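Long-range contacts in twin-arginine translocation pathway signal protein (PDB 2RJO), which probably serves as the periplasmic sugar-binding component of a transport system, with beta-D-galactopyranose bound in its pocket: residues Val39-Glu44 with Ala52-Leu57; Asn72-Ala77 with Ile94-Lys99; Gly88-Thr93 with Tyr106-Val111; Phe285-Phe290 with Arg316-Val321. All blocks are in the same frame, centred on the assembly; numbering follows the deposited sequence.

Contact 1: residues Val39-Glu44 with Ala52-Leu57; sequences VPLTTE and ADIRAL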
# COMPACT_ATOMS: atom_id res chain seq x y z
N VAL A 39 2.32 -11.53 16.26
CA VAL A 39 1.64 -12.56 15.47
C VAL A 39 1.31 -12.08 14.07
O VAL A 39 0.45 -11.23 13.88
CB VAL A 39 0.33 -12.99 16.14
CG1 VAL A 39 -0.32 -14.11 15.33
CG2 VAL A 39 0.61 -13.45 17.54
N PRO A 40 2.02 -12.60 13.06
CA PRO A 40 1.72 -12.15 11.70
C PRO A 40 0.61 -13.01 11.12
O PRO A 40 0.55 -14.20 11.37
CB PRO A 40 3.06 -12.35 10.98
CG PRO A 40 3.58 -13.59 11.61
CD PRO A 40 3.24 -13.43 13.09
N LEU A 41 -0.30 -12.40 10.37
CA LEU A 41 -1.39 -13.14 9.76
C LEU A 41 -1.42 -12.85 8.27
O LEU A 41 -1.42 -11.69 7.86
CB LEU A 41 -2.73 -12.77 10.42
CG LEU A 41 -2.87 -13.04 11.93
CD1 LEU A 41 -4.25 -12.62 12.39
CD2 LEU A 41 -2.65 -14.52 12.24
N THR A 42 -1.42 -13.91 7.46
CA THR A 42 -1.45 -13.77 6.00
C THR A 42 -2.70 -14.44 5.45
O THR A 42 -2.94 -15.62 5.71
CB THR A 42 -0.20 -14.41 5.35
OG1 THR A 42 0.98 -13.92 5.98
CG2 THR A 42 -0.13 -14.05 3.86
N THR A 43 -3.50 -13.69 4.70
CA THR A 43 -4.75 -14.19 4.12
C THR A 43 -4.56 -14.93 2.80
O THR A 43 -5.29 -15.87 2.49
CB THR A 43 -5.73 -13.03 3.83
OG1 THR A 43 -5.20 -12.21 2.79
CG2 THR A 43 -5.96 -12.20 5.08
N GLU A 44 -3.57 -14.49 2.03
CA GLU A 44 -3.24 -15.05 0.73
C GLU A 44 -4.37 -14.82 -0.27
O GLU A 44 -4.55 -15.57 -1.23
CB GLU A 44 -2.86 -16.54 0.84
CG GLU A 44 -3.97 -17.55 0.59
CD GLU A 44 -4.52 -18.13 1.87
OE1 GLU A 44 -3.72 -18.31 2.83
OE2 GLU A 44 -5.74 -18.41 1.92
N ALA A 52 -11.42 -15.14 9.63
CA ALA A 52 -11.45 -16.34 10.47
C ALA A 52 -10.28 -16.31 11.44
O ALA A 52 -10.46 -16.56 12.64
CB ALA A 52 -11.38 -17.59 9.60
N ASP A 53 -9.09 -16.01 10.93
CA ASP A 53 -7.88 -15.94 11.75
C ASP A 53 -7.96 -14.85 12.81
O ASP A 53 -7.54 -15.05 13.96
CB ASP A 53 -6.66 -15.70 10.86
CG ASP A 53 -6.32 -16.89 10.00
OD1 ASP A 53 -7.12 -17.84 9.97
OD2 ASP A 53 -5.25 -16.88 9.33
N ILE A 54 -8.47 -13.69 12.42
CA ILE A 54 -8.60 -12.58 13.34
C ILE A 54 -9.53 -12.98 14.47
O ILE A 54 -9.27 -12.65 15.63
CB ILE A 54 -9.15 -11.32 12.62
CG1 ILE A 54 -8.07 -10.74 11.70
CG2 ILE A 54 -9.58 -10.29 13.63
CD1 ILE A 54 -8.55 -9.63 10.79
N ARG A 55 -10.60 -13.70 14.14
CA ARG A 55 -11.55 -14.15 15.15
C ARG A 55 -10.88 -15.16 16.07
O ARG A 55 -11.02 -15.10 17.29
CB ARG A 55 -12.80 -14.78 14.49
CG ARG A 55 -13.89 -13.77 14.14
CD ARG A 55 -14.93 -14.34 13.16
NE ARG A 55 -15.91 -13.32 12.79
CZ ARG A 55 -16.69 -13.37 11.71
NH1 ARG A 55 -16.62 -14.41 10.87
NH2 ARG A 55 -17.54 -12.38 11.45
N ALA A 56 -10.15 -16.10 15.49
CA ALA A 56 -9.48 -17.10 16.30
C ALA A 56 -8.53 -16.45 17.30
O ALA A 56 -8.43 -16.89 18.46
CB ALA A 56 -8.71 -18.07 15.40
N LEU A 57 -7.84 -15.39 16.87
CA LEU A 57 -6.89 -14.69 17.73
C LEU A 57 -7.62 -13.86 18.79
O LEU A 57 -7.19 -13.79 19.94
CB LEU A 57 -5.97 -13.79 16.87
CG LEU A 57 -4.57 -13.42 17.39
CD1 LEU A 57 -3.83 -12.56 16.37
CD2 LEU A 57 -4.71 -12.67 18.68
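L57 N gives a backbone hydrogen bond to D53 O at 2.9 Å; one helical turn apart, both residues have their side chains on the helix face turned to the strand, where L41 meets them. The contact itself is apolar. L41 CD1 sits in the middle, 4.0 Å from L57 CD1 and 4.3 Å from I54 CG1. The side chains of L41 and D53 pass each other pointing opposite ways, so that L41 CD1 lies 4.2 Å from D53 CB while the carboxylate passes on along the strand. L57 has CG anti to the backbone N (chi1 -155°), which carries CD1 out from the helix to meet V39 CG1 tip to tip at 4.0 Å. T42 O takes a weak hydrogen bond from K49 NZ, which also forms a salt bridge with E44. The segment axes approach to 9.6 Å at 154°, nearly antiparallel, as in the first half of a beta-alpha-beta crossover. Strand 38-42 pairs with strand 7-12, and helix 47-60 passes over that strand toward strand 65-69: L57 touches A9 and L65, and I54 packs on L67 and on I80 of helix 74-87.

Contact 2: residues Asn72-Ala77 with Ile94-Lys99; sequences NDSADA and IWNKPK. With GAL (beta-D-galactopyranose), chain B.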
# COMPACT_ATOMS: atom_id res chain seq x y z
N ASN A 72 -8.04 -7.14 2.98
CA ASN A 72 -7.95 -7.76 1.65
C ASN A 72 -8.86 -7.01 0.68
O ASN A 72 -8.49 -6.75 -0.47
CB ASN A 72 -8.36 -9.23 1.74
CG ASN A 72 -8.27 -9.94 0.41
OD1 ASN A 72 -7.22 -9.94 -0.24
ND2 ASN A 72 -9.38 -10.57 0.00
N ASP A 73 -10.06 -6.65 1.14
CA ASP A 73 -11.02 -5.91 0.34
C ASP A 73 -11.64 -4.88 1.28
O ASP A 73 -11.59 -5.03 2.50
CB ASP A 73 -12.12 -6.84 -0.22
CG ASP A 73 -12.06 -6.97 -1.75
OD1 ASP A 73 -11.54 -6.04 -2.40
OD2 ASP A 73 -12.57 -7.99 -2.30
N SER A 74 -12.21 -3.83 0.71
CA SER A 74 -12.82 -2.78 1.53
C SER A 74 -13.99 -3.25 2.39
O SER A 74 -14.28 -2.66 3.42
CB SER A 74 -13.25 -1.62 0.63
OG SER A 74 -12.16 -1.21 -0.17
N ALA A 75 -14.66 -4.31 1.96
CA ALA A 75 -15.80 -4.85 2.70
C ALA A 75 -15.35 -5.49 4.01
O ALA A 75 -16.00 -5.33 5.04
CB ALA A 75 -16.55 -5.87 1.86
N ASP A 76 -14.23 -6.22 3.95
CA ASP A 76 -13.68 -6.92 5.11
C ASP A 76 -13.43 -6.01 6.30
O ASP A 76 -13.55 -6.43 7.44
CB ASP A 76 -12.36 -7.60 4.74
CG ASP A 76 -12.52 -8.62 3.64
OD1 ASP A 76 -13.41 -9.49 3.78
OD2 ASP A 76 -11.76 -8.56 2.65
N ALA A 77 -13.06 -4.77 6.02
CA ALA A 77 -12.77 -3.79 7.07
C ALA A 77 -13.85 -3.64 8.13
O ALA A 77 -13.55 -3.63 9.33
CB ALA A 77 -12.49 -2.44 6.46
N ILE A 94 -5.42 -0.01 7.25
CA ILE A 94 -4.50 0.53 6.25
C ILE A 94 -5.07 0.33 4.85
O ILE A 94 -5.44 -0.78 4.49
CB ILE A 94 -3.13 -0.19 6.29
CG1 ILE A 94 -2.60 -0.26 7.72
CG2 ILE A 94 -2.14 0.56 5.42
CD1 ILE A 94 -2.22 1.08 8.30
N TRP A 95 -5.13 1.40 4.07
CA TRP A 95 -5.59 1.32 2.68
C TRP A 95 -7.07 1.08 2.38
O TRP A 95 -7.75 1.95 1.84
CB TRP A 95 -4.79 0.26 1.91
CG TRP A 95 -3.33 0.60 1.63
CD1 TRP A 95 -2.24 -0.17 1.93
CD2 TRP A 95 -2.82 1.78 0.99
NE1 TRP A 95 -1.08 0.46 1.53
CE2 TRP A 95 -1.41 1.65 0.95
CE3 TRP A 95 -3.41 2.93 0.45
CZ2 TRP A 95 -0.59 2.64 0.38
CZ3 TRP A 95 -2.58 3.91 -0.10
CH2 TRP A 95 -1.20 3.75 -0.13
N ASN A 96 -7.57 -0.12 2.69
CA ASN A 96 -8.94 -0.49 2.35
C ASN A 96 -10.03 -0.42 3.43
O ASN A 96 -9.87 -0.95 4.53
CB ASN A 96 -8.96 -1.90 1.75
CG ASN A 96 -8.00 -2.07 0.59
OD1 ASN A 96 -8.09 -1.37 -0.42
ND2 ASN A 96 -7.07 -3.01 0.72
N LYS A 97 -11.14 0.22 3.08
CA LYS A 97 -12.28 0.35 3.97
C LYS A 97 -13.42 1.04 3.22
O LYS A 97 -13.18 1.76 2.25
CB LYS A 97 -11.94 1.18 5.21
CG LYS A 97 -11.98 2.68 4.98
CD LYS A 97 -11.90 3.45 6.30
CE LYS A 97 -12.08 4.95 6.09
NZ LYS A 97 -13.44 5.34 5.61
N PRO A 98 -14.67 0.82 3.66
CA PRO A 98 -15.81 1.46 3.01
C PRO A 98 -15.75 2.95 3.30
O PRO A 98 -15.20 3.37 4.31
CB PRO A 98 -17.01 0.80 3.68
CG PRO A 98 -16.47 -0.53 4.17
CD PRO A 98 -15.12 -0.14 4.69
N LYS A 99 -16.33 3.77 2.43
CA LYS A 99 -16.32 5.20 2.66
C LYS A 99 -17.01 5.55 3.98
O LYS A 99 -16.52 6.40 4.73
CB LYS A 99 -17.01 5.92 1.50
CG LYS A 99 -16.98 7.44 1.60
CD LYS A 99 -17.98 8.06 0.63
CE LYS A 99 -17.99 9.58 0.73
NZ LYS A 99 -18.24 10.02 2.14
C1 GAL B . -0.64 -4.14 -2.07
C2 GAL B . -0.03 -2.95 -2.85
C3 GAL B . -0.18 -1.67 -1.99
C4 GAL B . -1.67 -1.43 -1.73
C5 GAL B . -2.21 -2.68 -0.98
C6 GAL B . -3.68 -2.49 -0.70
O1 GAL B . -0.52 -5.33 -2.87
O2 GAL B . 1.36 -3.20 -3.08
O3 GAL B . 0.36 -0.55 -2.69
O4 GAL B . -2.35 -1.30 -2.97
O5 GAL B . -2.05 -3.88 -1.80
O6 GAL B . -4.15 -3.63 -0.02
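The galactose pocket is bordered here by the loop that follows strand 90-94, whose N96 packs against S74 at the start of helix 74-87. N96 CB rests 3.8 Å from S74 OG. With N96 CG anti to the carbonyl carbon (chi1 -53°), the amide leads toward the sugar, and ND2 makes a weak hydrogen bond of 3.1 Å to GAL O6; the stronger partner of ND2 is P71 O, which probably steadies the amide beside the ligand. W95 offers a ring face to the sugar, with GAL C4 lying 3.8 Å above the ring plane and displaced toward the rim. W95 NE1 is hydrogen-bonded to Y19, and R154 makes a cation-pi contact with the indole. Helix 74-87 is the connection of a beta-alpha-beta unit between the parallel strands 65-69 and 90-94, and the loops at the C-terminal ends of such strands line the ligand cleft in periplasmic binding proteins. Farther from the sugar the packing is tight, with S74 O 2.9 Å from P98 CD, shorter than a normal van der Waals contact; A77 CB meets both P98 CD at 3.9 Å and N96 O at 3.6 Å. K97 lies in the loop; its CB touches A77 CB while the rest of the chain points away from helix 74-87 and bends at its last torsion, which lets NZ bond P98 O at 2.9 Å as well as L101 O and the hydroxyl of Y323.

Contact 3: residues Gly88-Thr93 with Tyr106-Val111; sequences GAYVTT and YNPNYV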
# COMPACT_ATOMS: atom_id res chain seq x y z
N GLY A 88 -13.28 -5.90 22.44
CA GLY A 88 -12.61 -4.92 23.27
C GLY A 88 -11.17 -4.70 22.83
O GLY A 88 -10.39 -4.04 23.52
N ALA A 89 -10.80 -5.28 21.69
CA ALA A 89 -9.45 -5.12 21.17
C ALA A 89 -9.36 -3.76 20.45
O ALA A 89 -10.36 -3.08 20.28
CB ALA A 89 -9.14 -6.24 20.20
N TYR A 90 -8.15 -3.39 20.04
CA TYR A 90 -7.92 -2.13 19.34
C TYR A 90 -7.38 -2.41 17.95
O TYR A 90 -6.49 -3.25 17.78
CB TYR A 90 -6.92 -1.28 20.13
CG TYR A 90 -7.50 -0.76 21.43
CD1 TYR A 90 -8.01 0.53 21.51
CD2 TYR A 90 -7.63 -1.59 22.55
CE1 TYR A 90 -8.64 0.99 22.66
CE2 TYR A 90 -8.26 -1.14 23.71
CZ TYR A 90 -8.77 0.16 23.75
OH TYR A 90 -9.42 0.62 24.87
N VAL A 91 -7.90 -1.72 16.94
CA VAL A 91 -7.47 -1.97 15.57
C VAL A 91 -7.22 -0.73 14.73
O VAL A 91 -7.89 0.29 14.87
CB VAL A 91 -8.53 -2.83 14.84
CG1 VAL A 91 -9.84 -2.05 14.76
CG2 VAL A 91 -8.03 -3.21 13.45
N THR A 92 -6.23 -0.84 13.85
CA THR A 92 -5.86 0.23 12.94
C THR A 92 -6.00 -0.34 11.53
O THR A 92 -5.58 -1.47 11.27
CB THR A 92 -4.41 0.69 13.18
OG1 THR A 92 -4.37 1.53 14.34
CG2 THR A 92 -3.87 1.48 11.98
N THR A 93 -6.59 0.44 10.63
CA THR A 93 -6.78 0.01 9.25
C THR A 93 -5.81 0.70 8.30
O THR A 93 -5.43 1.85 8.51
CB THR A 93 -8.23 0.28 8.78
OG1 THR A 93 -9.10 -0.68 9.38
CG2 THR A 93 -8.34 0.17 7.28
N TYR A 106 -16.57 4.29 16.11
CA TYR A 106 -16.26 3.12 16.93
C TYR A 106 -15.24 3.45 18.02
O TYR A 106 -14.27 2.71 18.20
CB TYR A 106 -15.72 1.95 16.09
CG TYR A 106 -16.70 1.30 15.14
CD1 TYR A 106 -16.98 1.86 13.90
CD2 TYR A 106 -17.33 0.10 15.47
CE1 TYR A 106 -17.84 1.24 12.99
CE2 TYR A 106 -18.20 -0.54 14.57
CZ TYR A 106 -18.44 0.04 13.33
OH TYR A 106 -19.27 -0.58 12.41
N ASN A 107 -15.44 4.56 18.74
CA ASN A 107 -14.51 4.94 19.82
C ASN A 107 -14.58 3.94 20.97
O ASN A 107 -15.68 3.53 21.38
CB ASN A 107 -14.82 6.34 20.36
CG ASN A 107 -14.61 7.44 19.33
OD1 ASN A 107 -13.84 7.27 18.37
ND2 ASN A 107 -15.27 8.58 19.52
N PRO A 108 -13.43 3.53 21.53
CA PRO A 108 -12.05 3.90 21.18
C PRO A 108 -11.33 2.74 20.46
O PRO A 108 -10.16 2.86 20.08
CB PRO A 108 -11.44 4.16 22.54
CG PRO A 108 -11.98 2.95 23.32
CD PRO A 108 -13.45 2.84 22.84
N ASN A 109 -12.05 1.63 20.29
CA ASN A 109 -11.51 0.42 19.67
C ASN A 109 -10.95 0.59 18.25
O ASN A 109 -9.91 0.03 17.93
CB ASN A 109 -12.56 -0.68 19.70
CG ASN A 109 -13.08 -0.96 21.11
OD1 ASN A 109 -12.51 -1.76 21.85
ND2 ASN A 109 -14.14 -0.26 21.49
N TYR A 110 -11.63 1.35 17.41
CA TYR A 110 -11.16 1.58 16.05
C TYR A 110 -10.27 2.82 16.15
O TYR A 110 -10.73 3.94 15.97
CB TYR A 110 -12.33 1.87 15.12
CG TYR A 110 -12.00 1.85 13.65
CD1 TYR A 110 -10.69 1.73 13.20
CD2 TYR A 110 -13.02 1.97 12.70
CE1 TYR A 110 -10.40 1.72 11.84
CE2 TYR A 110 -12.74 1.96 11.36
CZ TYR A 110 -11.43 1.84 10.92
OH TYR A 110 -11.18 1.83 9.57
N VAL A 111 -8.99 2.60 16.44
CA VAL A 111 -8.02 3.67 16.62
C VAL A 111 -7.81 4.59 15.42
O VAL A 111 -7.89 5.82 15.56
CB VAL A 111 -6.66 3.11 17.03
CG1 VAL A 111 -5.67 4.24 17.24
CG2 VAL A 111 -6.82 2.26 18.28
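Y90 and V111 cross at about a right angle, the valine methyl CG2 meeting the edge of the tyrosine ring close to its plane, 3.9 Å from Y90 CD1. Farther out along the same ring, P108 comes in obliquely, its CG 3.8 Å from Y90 OH; the peptide bond before this proline is cis. On the other face of the sheet the bridged pair V91 and Y110 lie side by side. Y110 has CG anti to the backbone N (chi1 -168°), which lays its ring along the neighbouring strand: the ring edge at CD1 approaches V91 O to 3.6 Å, and at the far end Y110 OH takes a weak hydrogen bond of 3.3 Å from T93 OG1. Helix 253-268 covers the face of Y90 and V111, and helix 74-87 that of V91 and Y110. The parallel pairing of strands 90-94 and 110-115 starts with a short, straight bond, V91 N to N109 O at 2.8 Å (164°). The return bond, V111 N to V91 O at 3.0 Å, is weak; Y110 is the centre of an inverse gamma turn, and V111 N also reaches N109 O weakly. With one strong bond and two weak ones between the segments, cohesion at this strand start probably owes much to apolar packing on both faces of the sheet.

Contact 4: residues Phe285-Phe290 with Arg316-Val321; sequences FCTATF and RVAGPV. With SO4 (sulfate ion), chain F.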
# COMPACT_ATOMS: atom_id res chain seq x y z
N PHE A 285 -4.14 10.94 5.60
CA PHE A 285 -3.48 10.71 4.32
C PHE A 285 -2.07 11.00 4.81
O PHE A 285 -1.86 12.02 5.46
CB PHE A 285 -3.87 11.75 3.26
CG PHE A 285 -4.87 11.25 2.27
CD1 PHE A 285 -5.45 12.12 1.36
CD2 PHE A 285 -5.23 9.90 2.24
CE1 PHE A 285 -6.39 11.66 0.43
CE2 PHE A 285 -6.16 9.43 1.31
CZ PHE A 285 -6.74 10.31 0.41
N CYS A 286 -1.12 10.13 4.53
CA CYS A 286 0.24 10.35 5.02
C CYS A 286 1.15 10.88 3.92
O CYS A 286 0.81 10.84 2.74
CB CYS A 286 0.81 9.06 5.59
SG CYS A 286 -0.28 8.27 6.78
N THR A 287 2.30 11.39 4.32
CA THR A 287 3.26 11.93 3.37
C THR A 287 4.07 10.78 2.80
O THR A 287 4.54 9.93 3.55
CB THR A 287 4.21 12.93 4.03
OG1 THR A 287 3.46 14.06 4.50
CG2 THR A 287 5.26 13.42 3.04
N ALA A 288 4.23 10.75 1.48
CA ALA A 288 5.03 9.71 0.84
C ALA A 288 6.17 10.39 0.09
O ALA A 288 6.19 11.62 -0.01
CB ALA A 288 4.16 8.91 -0.11
N THR A 289 7.12 9.61 -0.41
CA THR A 289 8.27 10.15 -1.14
C THR A 289 8.27 9.70 -2.60
O THR A 289 8.39 8.51 -2.89
CB THR A 289 9.63 9.68 -0.55
OG1 THR A 289 9.55 9.66 0.88
CG2 THR A 289 10.75 10.62 -0.97
N PHE A 290 8.12 10.65 -3.52
CA PHE A 290 8.15 10.30 -4.93
C PHE A 290 9.61 9.93 -5.18
O PHE A 290 10.51 10.67 -4.77
CB PHE A 290 7.77 11.50 -5.78
CG PHE A 290 7.58 11.17 -7.22
CD1 PHE A 290 6.51 10.37 -7.63
CD2 PHE A 290 8.45 11.65 -8.18
CE1 PHE A 290 6.31 10.07 -8.98
CE2 PHE A 290 8.26 11.36 -9.53
CZ PHE A 290 7.20 10.57 -9.93
N ARG A 316 3.90 12.02 10.21
CA ARG A 316 3.69 11.98 8.75
C ARG A 316 2.27 12.23 8.27
O ARG A 316 1.88 11.77 7.20
CB ARG A 316 4.14 10.62 8.21
CG ARG A 316 5.53 10.24 8.66
CD ARG A 316 6.06 9.03 7.91
NE ARG A 316 7.32 8.57 8.50
CZ ARG A 316 8.13 7.69 7.91
NH1 ARG A 316 7.81 7.19 6.72
NH2 ARG A 316 9.26 7.33 8.50
N VAL A 317 1.49 12.96 9.06
CA VAL A 317 0.13 13.25 8.68
C VAL A 317 0.14 14.41 7.69
O VAL A 317 0.52 15.52 8.04
CB VAL A 317 -0.71 13.64 9.92
CG1 VAL A 317 -2.16 13.86 9.52
CG2 VAL A 317 -0.60 12.57 10.97
N ALA A 318 -0.25 14.13 6.45
CA ALA A 318 -0.30 15.17 5.42
C ALA A 318 -1.64 15.88 5.53
O ALA A 318 -1.74 17.08 5.31
CB ALA A 318 -0.15 14.56 4.02
N GLY A 319 -2.68 15.13 5.89
CA GLY A 319 -4.00 15.70 6.04
C GLY A 319 -5.02 14.58 6.23
O GLY A 319 -4.64 13.42 6.30
N PRO A 320 -6.32 14.90 6.34
CA PRO A 320 -7.31 13.84 6.52
C PRO A 320 -7.57 13.14 5.20
O PRO A 320 -7.24 13.68 4.14
CB PRO A 320 -8.54 14.59 7.01
CG PRO A 320 -8.43 15.89 6.29
CD PRO A 320 -6.95 16.23 6.42
N VAL A 321 -8.13 11.93 5.25
CA VAL A 321 -8.42 11.23 4.01
C VAL A 321 -9.54 12.02 3.35
O VAL A 321 -10.41 12.57 4.04
CB VAL A 321 -8.90 9.79 4.26
CG1 VAL A 321 -7.84 9.02 5.06
CG2 VAL A 321 -10.22 9.80 5.01
S SO4 F . 12.32 5.44 7.71
O1 SO4 F . 11.49 4.49 8.51
O2 SO4 F . 13.34 6.07 8.58
O3 SO4 F . 11.45 6.48 7.09
O4 SO4 F . 13.00 4.68 6.62
O HOH W 1 5.46 7.76 4.43
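A classic beta bulge interrupts the antiparallel pairing of strand 283-291 with the short strand 317-320, where A318 and G319 together face F285. F285 O is gripped by two amides: A318 N at 2.8 Å, lying in the carbonyl plane, and G319 N at 3.2 Å, tilted from it. In return F285 N bonds G319 O at 2.6 Å in an almost straight line (177°). Beyond the bulge the register has shifted by one, and T287 N bonds R316 O at 2.9 Å. The F285 ring lies face-on to V321: V321 CA stands 3.8 Å from the ring centroid, 6° off the normal, a CH-pi contact, while V321 CG1 adds an apolar touch at the CD2 side. A318 CB, beside the carbonyl of F285, lies 3.7 Å from T287 OG1. R316 runs extended away from the strands and presents its guanidinium edge to a sulfate ion, probably from the crystallisation liquor, through a 2.7 Å bond from NH2 to SO4 O3; K307 N also binds this ion. R316 NH1 forms a salt bridge with D252, and W255 makes a cation-pi contact with the guanidinium. The near-helical backbone of A318 beside an extended G319, with both amides turned to one carbonyl, is the signature of the classic bulge, here in one of the two antiparallel pairings that strand 283-291 makes in an otherwise parallel sheet.

Contacts 1, 3 and 4 reach the same mixed sheet, and contact 2 supplies W95 and N96 to the galactose pocket. Contact 2 touches contacts 1 and 3: T43 OG1 of contact 1 lies 4.3 Å from its N72 OD1, and Y110 OH of contact 3 lies 3.7 Å from its K97 CD. Contacts 1 and 3 lie about 16 and 15 Å from it, centre to centre. Contact 2 alone includes residues that meet the galactose; the side chains of T42, T93 and F285 are about 11, 9 and 12 Å from the sugar. Contact 4, its centre about 28 Å from that of contact 1, continues the sheet beyond strand 110-115, the neighbour of 283-291.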